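Local coordinates for conserved domain protein (Porphyromonas gingivalis, PDB 3PNN) that is probably a glycosyltransferase that takes part in forming glycosidic linkages, with an alpha/beta/alpha fold resembling the Rossmann fold, at residues 85-93 against 229-237; 111-122 against 215-226. One frame throughout, in Å; residues are numbered along the deposited sequence. Where two conformers were deposited one is given.

Contact 1 of 2, residues 85-93 against 229-237; sequences DRLPEGFSC and EELFINFLN
Phe91 meets Leu236 because its CG lies beside the backbone N (chi1 -74°), which directs the ring at helix 223-239. In Phe232, CG is instead anti to the backbone N (chi1 -164°), and this ring swings toward Leu87 and Pro88. The arrangement is a loop with a type II beta turn, Pro88 to Phe91, packed on the side of a helix. Gly90 takes the turn position with positive phi. The turn is closed by a backbone bond from Phe91 N to Pro88 O, 3.0 Å. The contact is mainly apolar. Leu236 CB sits over one face of the Phe91 ring, 4.0 Å from its centroid. The Ile233 side chain crosses that of Phe91 at about a right angle, and CG1 and CG2 both touch CE2. Pro88 wedges between helix side chains. Its CD meets the Leu236 methyl CD1 at 3.6 Å and also touches Phe232 CD2 at 3.8 Å. Leu87 CD2 lies 3.8 Å from Phe232 CE2, and these two side chains are roughly perpendicular. His105 and Phe247 also meet the Phe232 ring. Glu229 runs past Pro88 in the opposite direction, OE2 against CB, while OE1 forms a salt bridge with Arg111. At the end of the contact nearer the C-terminus of the helix, Asn237 OD1 lies at the edge of the Phe91 ring, 3.3 Å from CZ.

Contact 2 of 2, residues 111-122 against 215-226; sequences RDAIREPFAVIN and MNMWGFTPDYFD
Val120 and Trp218 form a hydrogen-bonded pair where strand 118-122 runs antiparallel to strand 217-220 in the central sheet of this Rossmann-like fold. Val120 N donates to Trp218 O at 2.9 Å, and Trp218 N returns a bond to Val120 O. Phe118 and Phe220 repeat the pattern, with Phe220 N 2.8 Å from Phe118 O. Between them Ala119 faces Gly219 as a non-hydrogen-bonded pair. The backbone of Ala119 and Ile121 bonds instead to strand 7-11, so both edges of strand 118-122 are used. Side-chain amides extend the network. Asn216 ND2 donates to Asn122 OD1 at 3.1 Å, almost straight at 176°. Asn216 OD1 accepts from Trp218 NE1 at 2.9 Å, from above its carbonyl plane. Both ends of the Asn216 amide are thus held. Asn122 ND2 is hydrogen-bonded to Asp125 OD2. Phe118, Phe220 and Phe225 make an aromatic cluster. Phe118 CG lies between its backbone N and carbonyl carbon (chi1 65°), and one face of the ring receives Phe220 CB. The Phe118 and Phe225 rings are parallel to within 1° but slid apart, touching CZ to CZ at 3.4 Å. Arg111 CA covers a face of Phe225. The Arg111 guanidinium has Glu229 as its main partner; its bridge from NH2 to Asp226 OD1 is long, 3.6 Å. Arg115 NH1 makes weak bonds to Arg111 O and Ile114 O. Glu116 N is buried without a polar partner, 3.6 Å from Pro222 CG.

The two contacts share helix 223-239, which starts in contact 2 and continues into contact 1. Their centres lie about 19 Å apart. They touch through a salt bridge, in which Arg111 NH1 of contact 2 meets Glu229 OE1 of contact 1 at 2.7 Å. Contact 2 is central, about 10 Å from the centre of the chain. Contact 1 is more peripheral, at about 22 Å, and packs loop 85-93 against residues 229-237, further along the helix. A bound glycerol, probably from the crystallisation liquor, lies about 3 Å from the Asn122 side chain. It may mark a pocket at that end of contact 2, remote from the Arg111 bridge.

Contact 1 of 2, residues 85-93 against 229-237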
loop_
_atom_site.group_PDB
_atom_site.type_symbol
_atom_site.label_atom_id
_atom_site.label_comp_id
_atom_site.label_asym_id
_atom_site.label_seq_id
_atom_site.Cartn_x
_atom_site.Cartn_y
_atom_site.Cartn_z
ATOM N N ASP A 85 -17.191 -9.746 -8.868
ATOM C CA ASP A 85 -17.755 -11.087 -8.719
ATOM C C ASP A 85 -16.741 -12.128 -8.236
ATOM O O ASP A 85 -17.060 -13.313 -8.137
ATOM C CB ASP A 85 -18.431 -11.552 -10.020
ATOM C CG ASP A 85 -17.442 -11.753 -11.162
ATOM O OD1 ASP A 85 -16.239 -11.460 -10.987
ATOM O OD2 ASP A 85 -17.872 -12.208 -12.246
ATOM N N ARG A 86 -15.522 -11.687 -7.935
ATOM C CA ARG A 86 -14.508 -12.596 -7.411
ATOM C C ARG A 86 -14.654 -12.750 -5.901
ATOM O O ARG A 86 -13.905 -12.161 -5.121
ATOM C CB ARG A 86 -13.103 -12.127 -7.791
ATOM C CG ARG A 86 -12.378 -13.106 -8.704
ATOM C CD ARG A 86 -11.984 -12.476 -10.034
ATOM N NE ARG A 86 -13.094 -12.379 -10.977
ATOM C CZ ARG A 86 -12.950 -12.130 -12.276
ATOM N NH1 ARG A 86 -14.015 -12.058 -13.060
ATOM N NH2 ARG A 86 -11.741 -11.959 -12.791
ATOM N N LEU A 87 -15.638 -13.559 -5.509
ATOM C CA LEU A 87 -16.014 -13.757 -4.116
ATOM C C LEU A 87 -15.881 -15.224 -3.742
ATOM O O LEU A 87 -15.893 -16.088 -4.616
ATOM C CB LEU A 87 -17.477 -13.332 -3.920
ATOM C CG LEU A 87 -17.804 -11.881 -4.272
ATOM C CD1 LEU A 87 -19.312 -11.648 -4.266
ATOM C CD2 LEU A 87 -17.095 -10.945 -3.306
ATOM N N PRO A 88 -15.778 -15.514 -2.440
ATOM C CA PRO A 88 -15.670 -16.907 -1.992
ATOM C C PRO A 88 -16.846 -17.743 -2.474
ATOM O O PRO A 88 -17.965 -17.234 -2.591
ATOM C CB PRO A 88 -15.704 -16.785 -0.468
ATOM C CG PRO A 88 -15.163 -15.407 -0.201
ATOM C CD PRO A 88 -15.702 -14.564 -1.318
ATOM N N GLU A 89 -16.587 -19.013 -2.760
ATOM C CA GLU A 89 -17.640 -19.921 -3.189
ATOM C C GLU A 89 -18.828 -19.811 -2.239
ATOM O O GLU A 89 -18.667 -19.878 -1.021
ATOM C CB GLU A 89 -17.113 -21.356 -3.227
ATOM C CG GLU A 89 -17.907 -22.296 -4.123
ATOM C CD GLU A 89 -17.299 -23.688 -4.192
ATOM O OE1 GLU A 89 -16.429 -24.000 -3.351
ATOM O OE2 GLU A 89 -17.692 -24.469 -5.086
ATOM N N GLY A 90 -20.019 -19.619 -2.798
ATOM C CA GLY A 90 -21.227 -19.525 -1.995
ATOM C C GLY A 90 -21.792 -18.119 -1.910
ATOM O O GLY A 90 -22.958 -17.928 -1.561
ATOM N N PHE A 91 -20.962 -17.129 -2.226
ATOM C CA PHE A 91 -21.384 -15.734 -2.193
ATOM C C PHE A 91 -21.603 -15.189 -3.597
ATOM O O PHE A 91 -20.846 -15.490 -4.521
ATOM C CB PHE A 91 -20.346 -14.870 -1.467
ATOM C CG PHE A 91 -20.346 -15.041 0.028
ATOM C CD1 PHE A 91 -21.250 -14.349 0.817
ATOM C CD2 PHE A 91 -19.437 -15.884 0.644
ATOM C CE1 PHE A 91 -21.251 -14.500 2.197
ATOM C CE2 PHE A 91 -19.432 -16.037 2.025
ATOM C CZ PHE A 91 -20.340 -15.346 2.799
ATOM N N SER A 92 -22.643 -14.380 -3.751
ATOM C CA SER A 92 -22.878 -13.677 -5.003
ATOM C C SER A 92 -22.791 -12.178 -4.770
ATOM O O SER A 92 -23.042 -11.698 -3.664
ATOM C CB SER A 92 -24.248 -14.042 -5.581
ATOM O OG SER A 92 -24.266 -15.391 -6.011
ATOM N N CYS A 93 -22.426 -11.442 -5.813
ATOM C CA CYS A 93 -22.371 -9.990 -5.737
ATOM C C CYS A 93 -23.774 -9.391 -5.842
ATOM O O CYS A 93 -24.491 -9.660 -6.807
ATOM C CB CYS A 93 -21.482 -9.442 -6.853
ATOM S SG CYS A 93 -21.224 -7.675 -6.764
ATOM N N GLU A 229 -9.100 -14.494 3.635
ATOM C CA GLU A 229 -10.316 -15.138 3.106
ATOM C C GLU A 229 -11.299 -15.446 4.239
ATOM O O GLU A 229 -12.516 -15.273 4.105
ATOM C CB GLU A 229 -9.960 -16.413 2.343
ATOM C CG GLU A 229 -11.153 -17.277 1.945
ATOM C CD GLU A 229 -11.661 -16.990 0.542
ATOM O OE1 GLU A 229 -11.320 -15.922 -0.019
ATOM O OE2 GLU A 229 -12.402 -17.840 -0.001
ATOM N N GLU A 230 -10.769 -15.897 5.368
ATOM C CA GLU A 230 -11.615 -16.177 6.523
ATOM C C GLU A 230 -12.373 -14.918 6.969
ATOM O O GLU A 230 -13.580 -14.964 7.200
ATOM C CB GLU A 230 -10.782 -16.739 7.680
ATOM C CG GLU A 230 -11.530 -16.813 9.000
ATOM C CD GLU A 230 -10.590 -16.910 10.192
ATOM O OE1 GLU A 230 -9.499 -17.504 10.039
ATOM O OE2 GLU A 230 -10.943 -16.387 11.275
ATOM N N LEU A 231 -11.658 -13.802 7.086
ATOM C CA LEU A 231 -12.252 -12.549 7.538
ATOM C C LEU A 231 -13.139 -11.925 6.464
ATOM O O LEU A 231 -14.099 -11.219 6.771
ATOM C CB LEU A 231 -11.159 -11.570 7.976
ATOM C CG LEU A 231 -10.467 -11.995 9.274
ATOM C CD1 LEU A 231 -9.324 -11.059 9.630
ATOM C CD2 LEU A 231 -11.485 -12.056 10.395
ATOM N N PHE A 232 -12.817 -12.186 5.201
ATOM C CA PHE A 232 -13.672 -11.705 4.106
ATOM C C PHE A 232 -15.055 -12.343 4.156
ATOM O O PHE A 232 -16.080 -11.667 3.964
ATOM C CB PHE A 232 -13.013 -11.963 2.744
ATOM C CG PHE A 232 -13.628 -11.172 1.610
ATOM C CD1 PHE A 232 -14.046 -9.864 1.806
ATOM C CD2 PHE A 232 -13.754 -11.730 0.338
ATOM C CE1 PHE A 232 -14.591 -9.121 0.749
ATOM C CE2 PHE A 232 -14.302 -10.999 -0.718
ATOM C CZ PHE A 232 -14.722 -9.693 -0.512
ATOM N N ILE A 233 -15.094 -13.653 4.385
ATOM C CA ILE A 233 -16.369 -14.342 4.575
ATOM C C ILE A 233 -17.165 -13.673 5.695
ATOM O O ILE A 233 -18.367 -13.430 5.553
ATOM C CB ILE A 233 -16.173 -15.858 4.860
ATOM C CG1 ILE A 233 -15.734 -16.565 3.570
ATOM C CG2 ILE A 233 -17.462 -16.495 5.425
ATOM C CD1 ILE A 233 -15.114 -17.929 3.794
ATOM N N ASN A 234 -16.492 -13.361 6.801
ATOM C CA ASN A 234 -17.169 -12.713 7.926
ATOM C C ASN A 234 -17.698 -11.357 7.504
ATOM O O ASN A 234 -18.830 -10.988 7.815
ATOM C CB ASN A 234 -16.213 -12.553 9.114
ATOM C CG ASN A 234 -15.925 -13.871 9.812
ATOM O OD1 ASN A 234 -16.644 -14.850 9.625
ATOM N ND2 ASN A 234 -14.867 -13.900 10.615
ATOM N N PHE A 235 -16.858 -10.623 6.784
ATOM C CA PHE A 235 -17.211 -9.305 6.275
ATOM C C PHE A 235 -18.425 -9.351 5.360
ATOM O O PHE A 235 -19.380 -8.596 5.551
ATOM C CB PHE A 235 -16.021 -8.703 5.533
ATOM C CG PHE A 235 -16.374 -7.496 4.709
ATOM C CD1 PHE A 235 -16.402 -6.235 5.283
ATOM C CD2 PHE A 235 -16.681 -7.628 3.365
ATOM C CE1 PHE A 235 -16.721 -5.118 4.520
ATOM C CE2 PHE A 235 -17.005 -6.521 2.599
ATOM C CZ PHE A 235 -17.023 -5.264 3.175
ATOM N N LEU A 236 -18.392 -10.232 4.363
ATOM C CA LEU A 236 -19.529 -10.396 3.454
ATOM C C LEU A 236 -20.817 -10.746 4.194
ATOM O O LEU A 236 -21.899 -10.238 3.876
ATOM C CB LEU A 236 -19.219 -11.454 2.395
ATOM C CG LEU A 236 -18.084 -11.041 1.446
ATOM C CD1 LEU A 236 -17.561 -12.225 0.648
ATOM C CD2 LEU A 236 -18.555 -9.928 0.520
ATOM N N ASN A 237 -20.709 -11.625 5.181
ATOM C CA ASN A 237 -21.876 -11.983 5.975
ATOM C C ASN A 237 -22.471 -10.797 6.732
ATOM O O ASN A 237 -23.683 -10.701 6.877
ATOM C CB ASN A 237 -21.549 -13.127 6.937
ATOM C CG ASN A 237 -21.571 -14.477 6.256
ATOM O OD1 ASN A 237 -22.344 -14.697 5.322
ATOM N ND2 ASN A 237 -20.726 -15.390 6.716
#

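Contact 2 of 2, residues 111-122 against 215-226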
loop_
_atom_site.group_PDB
_atom_site.type_symbol
_atom_site.label_atom_id
_atom_site.label_comp_id
_atom_site.label_asym_id
_atom_site.label_seq_id
_atom_site.Cartn_x
_atom_site.Cartn_y
_atom_site.Cartn_z
ATOM N N ARG A 111 -3.546 -14.316 -4.561
ATOM C CA ARG A 111 -3.364 -15.533 -3.767
ATOM C C ARG A 111 -2.773 -16.732 -4.525
ATOM O O ARG A 111 -2.014 -17.509 -3.956
ATOM C CB ARG A 111 -4.685 -15.934 -3.097
ATOM C CG ARG A 111 -5.184 -17.282 -3.540
ATOM C CD ARG A 111 -5.915 -17.981 -2.420
ATOM N NE ARG A 111 -7.290 -17.523 -2.331
ATOM C CZ ARG A 111 -7.992 -17.514 -1.204
ATOM N NH1 ARG A 111 -9.245 -17.081 -1.208
ATOM N NH2 ARG A 111 -7.434 -17.928 -0.074
ATOM N N ASP A 112 -3.124 -16.902 -5.794
ATOM C CA ASP A 112 -2.572 -18.027 -6.562
ATOM C C ASP A 112 -1.208 -17.712 -7.187
ATOM O O ASP A 112 -0.389 -18.613 -7.398
ATOM C CB ASP A 112 -3.567 -18.488 -7.634
ATOM C CG ASP A 112 -4.833 -19.094 -7.033
ATOM O OD1 ASP A 112 -4.736 -19.802 -6.008
ATOM O OD2 ASP A 112 -5.926 -18.856 -7.584
ATOM N N ALA A 113 -0.953 -16.434 -7.452
ATOM C CA ALA A 113 0.275 -16.015 -8.116
ATOM C C ALA A 113 1.446 -15.867 -7.145
ATOM O O ALA A 113 2.588 -15.983 -7.547
ATOM C CB ALA A 113 0.065 -14.705 -8.858
ATOM N N ILE A 114 1.164 -15.598 -5.875
ATOM C CA ILE A 114 2.238 -15.271 -4.942
ATOM C C ILE A 114 2.403 -16.410 -3.941
ATOM O O ILE A 114 1.506 -16.687 -3.154
ATOM C CB ILE A 114 1.940 -13.947 -4.229
ATOM C CG1 ILE A 114 1.864 -12.828 -5.279
ATOM C CG2 ILE A 114 2.999 -13.667 -3.156
ATOM C CD1 ILE A 114 1.365 -11.482 -4.769
ATOM N N ARG A 115 3.549 -17.079 -3.982
ATOM C CA ARG A 115 3.774 -18.236 -3.111
ATOM C C ARG A 115 5.081 -18.095 -2.339
ATOM O O ARG A 115 5.751 -19.081 -2.047
ATOM C CB ARG A 115 3.773 -19.547 -3.915
ATOM C CG ARG A 115 2.536 -19.782 -4.803
ATOM C CD ARG A 115 1.207 -19.413 -4.110
ATOM N NE ARG A 115 0.893 -20.212 -2.920
ATOM C CZ ARG A 115 0.062 -19.818 -1.952
ATOM N NH1 ARG A 115 -0.534 -18.630 -2.018
ATOM N NH2 ARG A 115 -0.168 -20.607 -0.905
ATOM N N GLU A 116 5.433 -16.858 -2.001
ATOM C CA GLU A 116 6.648 -16.583 -1.259
ATOM C C GLU A 116 6.373 -15.321 -0.450
ATOM O O GLU A 116 5.331 -14.689 -0.651
ATOM C CB GLU A 116 7.815 -16.368 -2.223
ATOM C CG GLU A 116 7.577 -15.281 -3.288
ATOM C CD GLU A 116 6.720 -15.758 -4.459
ATOM O OE1 GLU A 116 6.836 -16.941 -4.844
ATOM O OE2 GLU A 116 5.927 -14.955 -5.003
ATOM N N PRO A 117 7.278 -14.958 0.472
ATOM C CA PRO A 117 7.081 -13.694 1.204
ATOM C C PRO A 117 6.946 -12.523 0.223
ATOM O O PRO A 117 7.616 -12.481 -0.818
ATOM C CB PRO A 117 8.365 -13.564 2.037
ATOM C CG PRO A 117 8.803 -15.002 2.261
ATOM C CD PRO A 117 8.437 -15.720 0.972
ATOM N N PHE A 118 6.074 -11.579 0.547
ATOM C CA PHE A 118 5.776 -10.504 -0.387
ATOM C C PHE A 118 5.498 -9.180 0.314
ATOM O O PHE A 118 5.006 -9.155 1.455
ATOM C CB PHE A 118 4.586 -10.895 -1.312
ATOM C CG PHE A 118 3.261 -11.076 -0.595
ATOM C CD1 PHE A 118 2.283 -10.082 -0.647
ATOM C CD2 PHE A 118 2.969 -12.266 0.068
ATOM C CE1 PHE A 118 1.047 -10.272 -0.010
ATOM C CE2 PHE A 118 1.749 -12.460 0.701
ATOM C CZ PHE A 118 0.790 -11.464 0.666
ATOM N N ALA A 119 5.837 -8.090 -0.374
ATOM C CA ALA A 119 5.467 -6.740 0.048
ATOM C C ALA A 119 4.180 -6.313 -0.625
ATOM O O ALA A 119 3.910 -6.714 -1.748
ATOM C CB ALA A 119 6.575 -5.749 -0.316
ATOM N N VAL A 120 3.391 -5.501 0.072
ATOM C CA VAL A 120 2.244 -4.832 -0.521
ATOM C C VAL A 120 2.502 -3.339 -0.423
ATOM O O VAL A 120 2.877 -2.840 0.654
ATOM C CB VAL A 120 0.956 -5.174 0.227
ATOM C CG1 VAL A 120 -0.223 -4.330 -0.326
ATOM C CG2 VAL A 120 0.668 -6.686 0.123
ATOM N N ILE A 121 2.360 -2.634 -1.541
ATOM C CA ILE A 121 2.509 -1.180 -1.546
ATOM C C ILE A 121 1.470 -0.518 -2.435
ATOM O O ILE A 121 0.878 -1.169 -3.309
ATOM C CB ILE A 121 3.917 -0.718 -2.060
ATOM C CG1 ILE A 121 4.116 -1.066 -3.543
ATOM C CG2 ILE A 121 5.039 -1.291 -1.194
ATOM C CD1 ILE A 121 5.285 -0.293 -4.218
ATOM N N ASN A 122 1.252 0.779 -2.214
ATOM C CA ASN A 122 0.373 1.556 -3.083
ATOM C C ASN A 122 1.091 1.889 -4.382
ATOM O O ASN A 122 2.332 1.874 -4.444
ATOM C CB ASN A 122 -0.059 2.863 -2.412
ATOM C CG ASN A 122 -1.010 2.650 -1.251
ATOM O OD1 ASN A 122 -1.742 1.653 -1.191
ATOM N ND2 ASN A 122 -1.019 3.605 -0.321
HETATM N N MSE A 215 1.729 3.613 5.997
HETATM C CA MSE A 215 1.491 4.221 4.679
HETATM C C MSE A 215 1.174 3.113 3.675
HETATM O O MSE A 215 1.377 3.263 2.458
HETATM C CB MSE A 215 2.695 5.062 4.206
HETATM C CG MSE A 215 3.048 6.212 5.164
HETATM SE SE MSE A 215 1.550 7.446 5.445
HETATM C CE MSE A 215 1.440 8.195 3.669
ATOM N N ASN A 216 0.655 2.010 4.202
ATOM C CA ASN A 216 0.271 0.841 3.404
ATOM C C ASN A 216 1.458 0.151 2.725
ATOM O O ASN A 216 1.336 -0.339 1.602
ATOM C CB ASN A 216 -0.800 1.200 2.367
ATOM C CG ASN A 216 -2.028 0.299 2.453
ATOM O OD1 ASN A 216 -2.335 -0.266 3.510
ATOM N ND2 ASN A 216 -2.757 0.181 1.336
HETATM N N MSE A 217 2.605 0.124 3.403
HETATM C CA MSE A 217 3.737 -0.695 2.967
HETATM C C MSE A 217 3.881 -1.860 3.944
HETATM O O MSE A 217 4.358 -1.674 5.064
HETATM C CB MSE A 217 5.031 0.138 2.926
HETATM C CG MSE A 217 6.293 -0.656 2.543
HETATM SE SE MSE A 217 7.821 0.573 2.207
HETATM C CE MSE A 217 8.299 -0.025 0.420
ATOM N N TRP A 218 3.467 -3.058 3.523
ATOM C CA TRP A 218 3.411 -4.223 4.419
ATOM C C TRP A 218 4.296 -5.334 3.893
ATOM O O TRP A 218 4.599 -5.374 2.696
ATOM C CB TRP A 218 1.991 -4.780 4.425
ATOM C CG TRP A 218 0.955 -3.824 4.865
ATOM C CD1 TRP A 218 0.176 -3.021 4.081
ATOM C CD2 TRP A 218 0.559 -3.587 6.213
ATOM N NE1 TRP A 218 -0.684 -2.291 4.872
ATOM C CE2 TRP A 218 -0.461 -2.619 6.185
ATOM C CE3 TRP A 218 0.978 -4.098 7.449
ATOM C CZ2 TRP A 218 -1.075 -2.144 7.350
ATOM C CZ3 TRP A 218 0.356 -3.636 8.612
ATOM C CH2 TRP A 218 -0.651 -2.663 8.548
ATOM N N GLY A 219 4.667 -6.261 4.770
ATOM C CA GLY A 219 5.333 -7.495 4.370
ATOM C C GLY A 219 4.573 -8.690 4.935
ATOM O O GLY A 219 4.348 -8.760 6.146
ATOM N N PHE A 220 4.178 -9.620 4.068
ATOM C CA PHE A 220 3.360 -10.771 4.478
ATOM C C PHE A 220 3.959 -12.083 3.980
ATOM O O PHE A 220 4.872 -12.091 3.144
ATOM C CB PHE A 220 1.932 -10.662 3.918
ATOM C CG PHE A 220 1.131 -9.472 4.433
ATOM C CD1 PHE A 220 0.843 -9.329 5.785
ATOM C CD2 PHE A 220 0.632 -8.526 3.542
ATOM C CE1 PHE A 220 0.093 -8.249 6.245
ATOM C CE2 PHE A 220 -0.120 -7.447 3.991
ATOM C CZ PHE A 220 -0.399 -7.315 5.348
ATOM N N THR A 221 3.428 -13.191 4.490
ATOM C CA THR A 221 3.681 -14.510 3.925
ATOM C C THR A 221 2.343 -15.022 3.408
ATOM O O THR A 221 1.303 -14.482 3.761
ATOM C CB THR A 221 4.274 -15.483 4.975
ATOM O OG1 THR A 221 3.516 -15.409 6.189
ATOM C CG2 THR A 221 5.725 -15.099 5.296
ATOM N N PRO A 222 2.356 -16.070 2.570
ATOM C CA PRO A 222 1.097 -16.423 1.881
ATOM C C PRO A 222 -0.053 -16.883 2.787
ATOM O O PRO A 222 -1.214 -16.853 2.346
ATOM C CB PRO A 222 1.527 -17.523 0.896
ATOM C CG PRO A 222 3.004 -17.184 0.610
ATOM C CD PRO A 222 3.529 -16.723 1.965
ATOM N N ASP A 223 0.231 -17.293 4.023
ATOM C CA ASP A 223 -0.866 -17.650 4.940
ATOM C C ASP A 223 -1.781 -16.441 5.143
ATOM O O ASP A 223 -2.927 -16.577 5.539
ATOM C CB ASP A 223 -0.333 -18.123 6.294
ATOM C CG ASP A 223 0.803 -17.257 6.801
ATOM O OD1 ASP A 223 0.574 -16.434 7.723
ATOM O OD2 ASP A 223 1.923 -17.391 6.265
ATOM N N TYR A 224 -1.254 -15.252 4.885
ATOM C CA TYR A 224 -2.061 -14.044 4.998
ATOM C C TYR A 224 -3.275 -14.101 4.070
ATOM O O TYR A 224 -4.347 -13.607 4.407
ATOM C CB TYR A 224 -1.228 -12.774 4.714
ATOM C CG TYR A 224 -2.045 -11.505 4.943
ATOM C CD1 TYR A 224 -2.379 -11.104 6.233
ATOM C CD2 TYR A 224 -2.492 -10.727 3.877
ATOM C CE1 TYR A 224 -3.136 -9.962 6.464
ATOM C CE2 TYR A 224 -3.266 -9.564 4.099
ATOM C CZ TYR A 224 -3.564 -9.194 5.396
ATOM O OH TYR A 224 -4.313 -8.071 5.655
ATOM N N PHE A 225 -3.124 -14.698 2.892
ATOM C CA PHE A 225 -4.287 -14.833 2.007
ATOM C C PHE A 225 -5.393 -15.664 2.655
ATOM O O PHE A 225 -6.581 -15.372 2.500
ATOM C CB PHE A 225 -3.908 -15.463 0.663
ATOM C CG PHE A 225 -2.899 -14.671 -0.128
ATOM C CD1 PHE A 225 -3.200 -13.396 -0.599
ATOM C CD2 PHE A 225 -1.665 -15.225 -0.444
ATOM C CE1 PHE A 225 -2.266 -12.668 -1.344
ATOM C CE2 PHE A 225 -0.732 -14.513 -1.189
ATOM C CZ PHE A 225 -1.031 -13.222 -1.645
ATOM N N ASP A 226 -5.006 -16.723 3.352
ATOM C CA ASP A 226 -5.984 -17.612 3.982
ATOM C C ASP A 226 -6.709 -16.927 5.136
ATOM O O ASP A 226 -7.932 -17.065 5.282
ATOM C CB ASP A 226 -5.308 -18.889 4.498
ATOM C CG ASP A 226 -4.764 -19.757 3.375
ATOM O OD1 ASP A 226 -5.359 -19.761 2.273
ATOM O OD2 ASP A 226 -3.731 -20.426 3.586
#